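Local atomic coordinates of tyrosine specific protein phosphatase (Trypanosoma cruzi, PDB entry 4AZ1), a protein that probably removes phosphate from phosphotyrosine residues of protein substrates. Residues G238-E247 / I280-L288. Residues are numbered along the deposited sequence; the frame is centred on the assembly and turned at random.
Sequences GAYAALTHLE and IYLTLMCRL
L243 meets R287, which lies near the C-terminal end of its segment: CD2 of L243 sits 3.6 Å from CB of R287 and 3.7 Å above the middle of its guanidinium plane. The arginine is folded to do this; CG leaves anti to the backbone N (chi1 177°), then bends at chi2 and chi3 turn the chain back over the leucine methyl. NH1 reaches OE2 of E247 at 3.2 Å, a salt bridge whose N-H...O angle is 139°. OE2 is tilted out of the guanidinium plane, and NH1 meets it from above the carboxylate plane. NE forms a second salt bridge, with E207 of helix 203-215, so two acidic residues fix the group.

A242, L243, L246 and L284 make the apolar middle: L284 CD2 lies 3.9 Å from A242 CB and also touches L243 and L246. L246 CD1 continues the row to L288 CD2 (4.0 Å). Toward the N-terminal ends the backbones come closer: the CA atoms of A239 and I280 are 5.0 Å apart, against 6.6 Å for L243 and L284, and I280 CG2 packs on A239 and A242. T283 OG1 bonds back to I280 O while facing A239 CB.

In the second shell, V256 and V260 of helix 255-266 pack on I280, and L210 packs on L243. Crossing at -38°, the segments join helix 274-288 to helix 232-247, which follows strand 222-225 and the HCX5R signature loop, the phosphate-binding P-loop of protein tyrosine phosphatases.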
ATOM      1  N   GLY A 238     -14.537  18.101  16.050  1.00 31.90           N
ATOM      2  CA  GLY A 238     -14.904  19.119  17.029  1.00 34.73           C
ATOM      3  C   GLY A 238     -16.290  19.700  16.790  1.00 35.88           C
ATOM      4  O   GLY A 238     -17.073  19.909  17.729  1.00 30.99           O
ATOM      5  N   ALA A 239     -16.596  19.970  15.526  1.00 29.08           N
ATOM      6  CA  ALA A 239     -17.905  20.498  15.162  1.00 40.33           C
ATOM      7  C   ALA A 239     -18.993  19.478  15.487  1.00 44.10           C
ATOM      8  O   ALA A 239     -20.058  19.843  15.997  1.00 45.98           O
ATOM      9  CB  ALA A 239     -17.949  20.883  13.677  1.00 30.01           C
ATOM     10  N   TYR A 240     -18.730  18.207  15.177  1.00 36.85           N
ATOM     11  CA  TYR A 240     -19.665  17.133  15.528  1.00 34.89           C
ATOM     12  C   TYR A 240     -19.945  17.169  17.025  1.00 40.92           C
ATOM     13  O   TYR A 240     -21.104  17.148  17.456  1.00 40.03           O
ATOM     14  CB  TYR A 240     -19.110  15.755  15.160  1.00 33.48           C
ATOM     15  CG  TYR A 240     -19.912  14.622  15.787  1.00 38.24           C
ATOM     16  CD1 TYR A 240     -21.095  14.174  15.203  1.00 41.69           C
ATOM     17  CD2 TYR A 240     -19.495  14.007  16.974  1.00 36.95           C
ATOM     18  CE1 TYR A 240     -21.855  13.143  15.788  1.00 46.90           C
ATOM     19  CE2 TYR A 240     -20.246  12.978  17.563  1.00 36.03           C
ATOM     20  CZ  TYR A 240     -21.422  12.551  16.959  1.00 49.74           C
ATOM     21  OH  TYR A 240     -22.157  11.536  17.531  1.00 56.08           O
ATOM     22  N   ALA A 241     -18.874  17.188  17.816  1.00 43.00           N
ATOM     23  CA  ALA A 241     -19.012  17.199  19.273  1.00 39.46           C
ATOM     24  C   ALA A 241     -19.779  18.426  19.728  1.00 39.68           C
ATOM     25  O   ALA A 241     -20.773  18.318  20.445  1.00 40.56           O
ATOM     26  CB  ALA A 241     -17.656  17.151  19.937  1.00 38.14           C
ATOM     27  N   ALA A 242     -19.319  19.598  19.301  1.00 37.98           N
ATOM     28  CA  ALA A 242     -19.969  20.832  19.705  1.00 34.76           C
ATOM     29  C   ALA A 242     -21.451  20.842  19.340  1.00 42.83           C
ATOM     30  O   ALA A 242     -22.284  21.285  20.139  1.00 41.82           O
ATOM     31  CB  ALA A 242     -19.243  22.054  19.117  1.00 35.11           C
ATOM     32  N   LEU A 243     -21.790  20.342  18.152  1.00 38.13           N
ATOM     33  CA  LEU A 243     -23.187  20.342  17.719  1.00 46.20           C
ATOM     34  C   LEU A 243     -24.039  19.331  18.479  1.00 45.90           C
ATOM     35  O   LEU A 243     -25.236  19.543  18.662  1.00 45.09           O
ATOM     36  CB  LEU A 243     -23.313  20.128  16.204  1.00 40.74           C
ATOM     37  CG  LEU A 243     -22.949  21.361  15.370  1.00 48.05           C
ATOM     38  CD1 LEU A 243     -22.619  20.986  13.933  1.00 41.41           C
ATOM     39  CD2 LEU A 243     -24.086  22.369  15.405  1.00 46.43           C
ATOM     40  N   THR A 244     -23.421  18.240  18.919  1.00 45.83           N
ATOM     41  CA  THR A 244     -24.124  17.256  19.740  1.00 47.95           C
ATOM     42  C   THR A 244     -24.482  17.884  21.084  1.00 48.95           C
ATOM     43  O   THR A 244     -25.588  17.687  21.594  1.00 53.86           O
ATOM     44  CB  THR A 244     -23.287  15.982  19.958  1.00 50.06           C
ATOM     45  OG1 THR A 244     -22.969  15.382  18.693  1.00 50.48           O
ATOM     46  CG2 THR A 244     -24.059  14.981  20.810  1.00 48.23           C
ATOM     47  N   HIS A 245     -23.562  18.655  21.658  1.00 42.79           N
ATOM     48  CA  HIS A 245     -23.881  19.383  22.893  1.00 48.00           C
ATOM     49  C   HIS A 245     -25.051  20.340  22.692  1.00 47.53           C
ATOM     50  O   HIS A 245     -25.934  20.450  23.550  1.00 51.40           O
ATOM     51  CB  HIS A 245     -22.647  20.124  23.424  1.00 41.21           C
ATOM     52  CG  HIS A 245     -21.662  19.218  24.087  1.00 53.70           C
ATOM     53  ND1 HIS A 245     -21.855  18.714  25.356  1.00 57.44           N
ATOM     54  CD2 HIS A 245     -20.499  18.685  23.642  1.00 48.40           C
ATOM     55  CE1 HIS A 245     -20.843  17.927  25.671  1.00 64.41           C
ATOM     56  NE2 HIS A 245     -20.003  17.897  24.650  1.00 56.71           N
ATOM     57  N   LEU A 246     -25.057  21.017  21.545  1.00 48.64           N
ATOM     58  CA  LEU A 246     -26.127  21.948  21.202  1.00 50.65           C
ATOM     59  C   LEU A 246     -27.460  21.210  21.158  1.00 55.98           C
ATOM     60  O   LEU A 246     -28.454  21.664  21.728  1.00 57.35           O
ATOM     61  CB  LEU A 246     -25.821  22.605  19.846  1.00 41.05           C
ATOM     62  CG  LEU A 246     -26.754  23.698  19.302  1.00 51.98           C
ATOM     63  CD1 LEU A 246     -25.989  24.642  18.385  1.00 49.21           C
ATOM     64  CD2 LEU A 246     -27.944  23.111  18.553  1.00 55.30           C
ATOM     65  N   GLU A 247     -27.467  20.067  20.478  1.00 53.04           N
ATOM     66  CA  GLU A 247     -28.680  19.267  20.300  1.00 60.93           C
ATOM     67  C   GLU A 247     -29.230  18.639  21.588  1.00 54.13           C
ATOM     68  O   GLU A 247     -30.423  18.340  21.668  1.00 54.43           O
ATOM     69  CB  GLU A 247     -28.435  18.175  19.246  1.00 63.02           C
ATOM     70  CG  GLU A 247     -28.462  18.684  17.812  1.00 72.05           C
ATOM     71  CD  GLU A 247     -28.037  17.626  16.798  1.00 89.79           C
ATOM     72  OE1 GLU A 247     -27.355  16.648  17.188  1.00 91.68           O
ATOM     73  OE2 GLU A 247     -28.389  17.771  15.605  1.00 92.86           O
ATOM     74  N   ILE A 280     -15.134  25.809  13.919  1.00 26.96           N
ATOM     75  CA  ILE A 280     -16.068  25.179  14.852  1.00 34.35           C
ATOM     76  C   ILE A 280     -17.080  26.206  15.379  1.00 33.90           C
ATOM     77  O   ILE A 280     -18.272  25.921  15.408  1.00 30.73           O
ATOM     78  CB  ILE A 280     -15.377  24.439  16.019  1.00 35.83           C
ATOM     79  CG1 ILE A 280     -14.351  23.436  15.486  1.00 26.89           C
ATOM     80  CG2 ILE A 280     -16.426  23.719  16.907  1.00 34.19           C
ATOM     81  CD1 ILE A 280     -13.387  22.933  16.553  1.00 31.65           C
ATOM     82  N   TYR A 281     -16.629  27.399  15.761  1.00 31.24           N
ATOM     83  CA  TYR A 281     -17.574  28.453  16.150  1.00 34.55           C
ATOM     84  C   TYR A 281     -18.535  28.821  15.012  1.00 28.94           C
ATOM     85  O   TYR A 281     -19.719  29.073  15.252  1.00 38.32           O
ATOM     86  CB  TYR A 281     -16.845  29.714  16.628  1.00 35.81           C
ATOM     87  CG  TYR A 281     -16.364  29.660  18.064  1.00 34.32           C
ATOM     88  CD1 TYR A 281     -17.212  29.980  19.109  1.00 36.20           C
ATOM     89  CD2 TYR A 281     -15.051  29.305  18.370  1.00 32.83           C
ATOM     90  CE1 TYR A 281     -16.775  29.935  20.435  1.00 37.37           C
ATOM     91  CE2 TYR A 281     -14.608  29.257  19.677  1.00 32.71           C
ATOM     92  CZ  TYR A 281     -15.476  29.583  20.710  1.00 34.08           C
ATOM     93  OH  TYR A 281     -15.034  29.543  22.026  1.00 39.82           O
ATOM     94  N   LEU A 282     -18.012  28.890  13.789  1.00 31.99           N
ATOM     95  CA  LEU A 282     -18.828  29.242  12.622  1.00 32.49           C
ATOM     96  C   LEU A 282     -19.938  28.221  12.368  1.00 34.12           C
ATOM     97  O   LEU A 282     -21.056  28.590  12.010  1.00 36.65           O
ATOM     98  CB  LEU A 282     -17.958  29.355  11.364  1.00 28.98           C
ATOM     99  CG  LEU A 282     -16.904  30.453  11.441  1.00 33.54           C
ATOM    100  CD1 LEU A 282     -16.058  30.517  10.156  1.00 34.90           C
ATOM    101  CD2 LEU A 282     -17.565  31.783  11.735  1.00 33.33           C
ATOM    102  N   THR A 283     -19.632  26.938  12.534  1.00 29.32           N
ATOM    103  CA  THR A 283     -20.673  25.929  12.332  1.00 40.05           C
ATOM    104  C   THR A 283     -21.755  26.064  13.407  1.00 45.17           C
ATOM    105  O   THR A 283     -22.935  25.849  13.134  1.00 40.08           O
ATOM    106  CB  THR A 283     -20.124  24.475  12.295  1.00 47.64           C
ATOM    107  OG1 THR A 283     -19.797  24.035  13.619  1.00 57.37           O
ATOM    108  CG2 THR A 283     -18.896  24.392  11.431  1.00 30.54           C
ATOM    109  N   LEU A 284     -21.356  26.429  14.626  1.00 39.36           N
ATOM    110  CA  LEU A 284     -22.335  26.583  15.703  1.00 39.75           C
ATOM    111  C   LEU A 284     -23.242  27.753  15.369  1.00 41.07           C
ATOM    112  O   LEU A 284     -24.470  27.654  15.463  1.00 41.92           O
ATOM    113  CB  LEU A 284     -21.655  26.804  17.060  1.00 38.49           C
ATOM    114  CG  LEU A 284     -21.052  25.559  17.723  1.00 48.98           C
ATOM    115  CD1 LEU A 284     -20.251  25.951  18.948  1.00 49.79           C
ATOM    116  CD2 LEU A 284     -22.137  24.530  18.110  1.00 45.41           C
ATOM    117  N   MET A 285     -22.630  28.854  14.949  1.00 39.58           N
ATOM    118  CA  MET A 285     -23.383  30.035  14.567  1.00 42.48           C
ATOM    119  C   MET A 285     -24.368  29.745  13.433  1.00 37.80           C
ATOM    120  O   MET A 285     -25.542  30.102  13.533  1.00 43.08           O
ATOM    121  CB  MET A 285     -22.434  31.178  14.205  1.00 38.41           C
ATOM    122  CG  MET A 285     -21.599  31.658  15.389  1.00 42.17           C
ATOM    123  SD  MET A 285     -20.327  32.855  14.907  1.00 40.08           S
ATOM    124  CE  MET A 285     -21.357  34.325  14.651  1.00 38.63           C
ATOM    125  N   CYS A 286     -23.904  29.097  12.364  1.00 36.52           N
ATOM    126  CA  CYS A 286     -24.801  28.739  11.262  1.00 42.93           C
ATOM    127  C   CYS A 286     -25.978  27.878  11.725  1.00 47.05           C
ATOM    128  O   CYS A 286     -27.123  28.148  11.362  1.00 51.97           O
ATOM    129  CB  CYS A 286     -24.045  28.023  10.141  1.00 44.24           C
ATOM    130  SG  CYS A 286     -22.892  29.090   9.267  1.00 54.49           S
ATOM    131  N   ARG A 287     -25.706  26.862  12.543  1.00 46.42           N
ATOM    132  CA  ARG A 287     -26.788  26.020  13.067  1.00 50.21           C
ATOM    133  C   ARG A 287     -27.791  26.872  13.828  1.00 52.18           C
ATOM    134  O   ARG A 287     -29.000  26.636  13.757  1.00 52.66           O
ATOM    135  CB  ARG A 287     -26.238  24.912  13.970  1.00 45.29           C
ATOM    136  CG  ARG A 287     -27.306  24.026  14.607  1.00 47.11           C
ATOM    137  CD  ARG A 287     -28.080  23.196  13.563  1.00 58.89           C
ATOM    138  NE  ARG A 287     -27.250  22.157  12.947  1.00 62.00           N
ATOM    139  CZ  ARG A 287     -26.990  20.977  13.511  1.00 52.64           C
ATOM    140  NH1 ARG A 287     -27.492  20.685  14.706  1.00 60.18           N
ATOM    141  NH2 ARG A 287     -26.233  20.087  12.886  1.00 51.94           N
ATOM    142  N   LEU A 288     -27.282  27.881  14.531  1.00 51.22           N
ATOM    143  CA  LEU A 288     -28.121  28.782  15.317  1.00 52.45           C
ATOM    144  C   LEU A 288     -28.784  29.851  14.454  1.00 52.68           C
ATOM    145  O   LEU A 288     -29.627  30.600  14.933  1.00 55.09           O
ATOM    146  CB  LEU A 288     -27.290  29.439  16.422  1.00 50.10           C
ATOM    147  CG  LEU A 288     -26.898  28.465  17.534  1.00 50.87           C
ATOM    148  CD1 LEU A 288     -25.952  29.101  18.546  1.00 46.76           C
ATOM    149  CD2 LEU A 288     -28.153  27.946  18.222  1.00 47.91           C
TER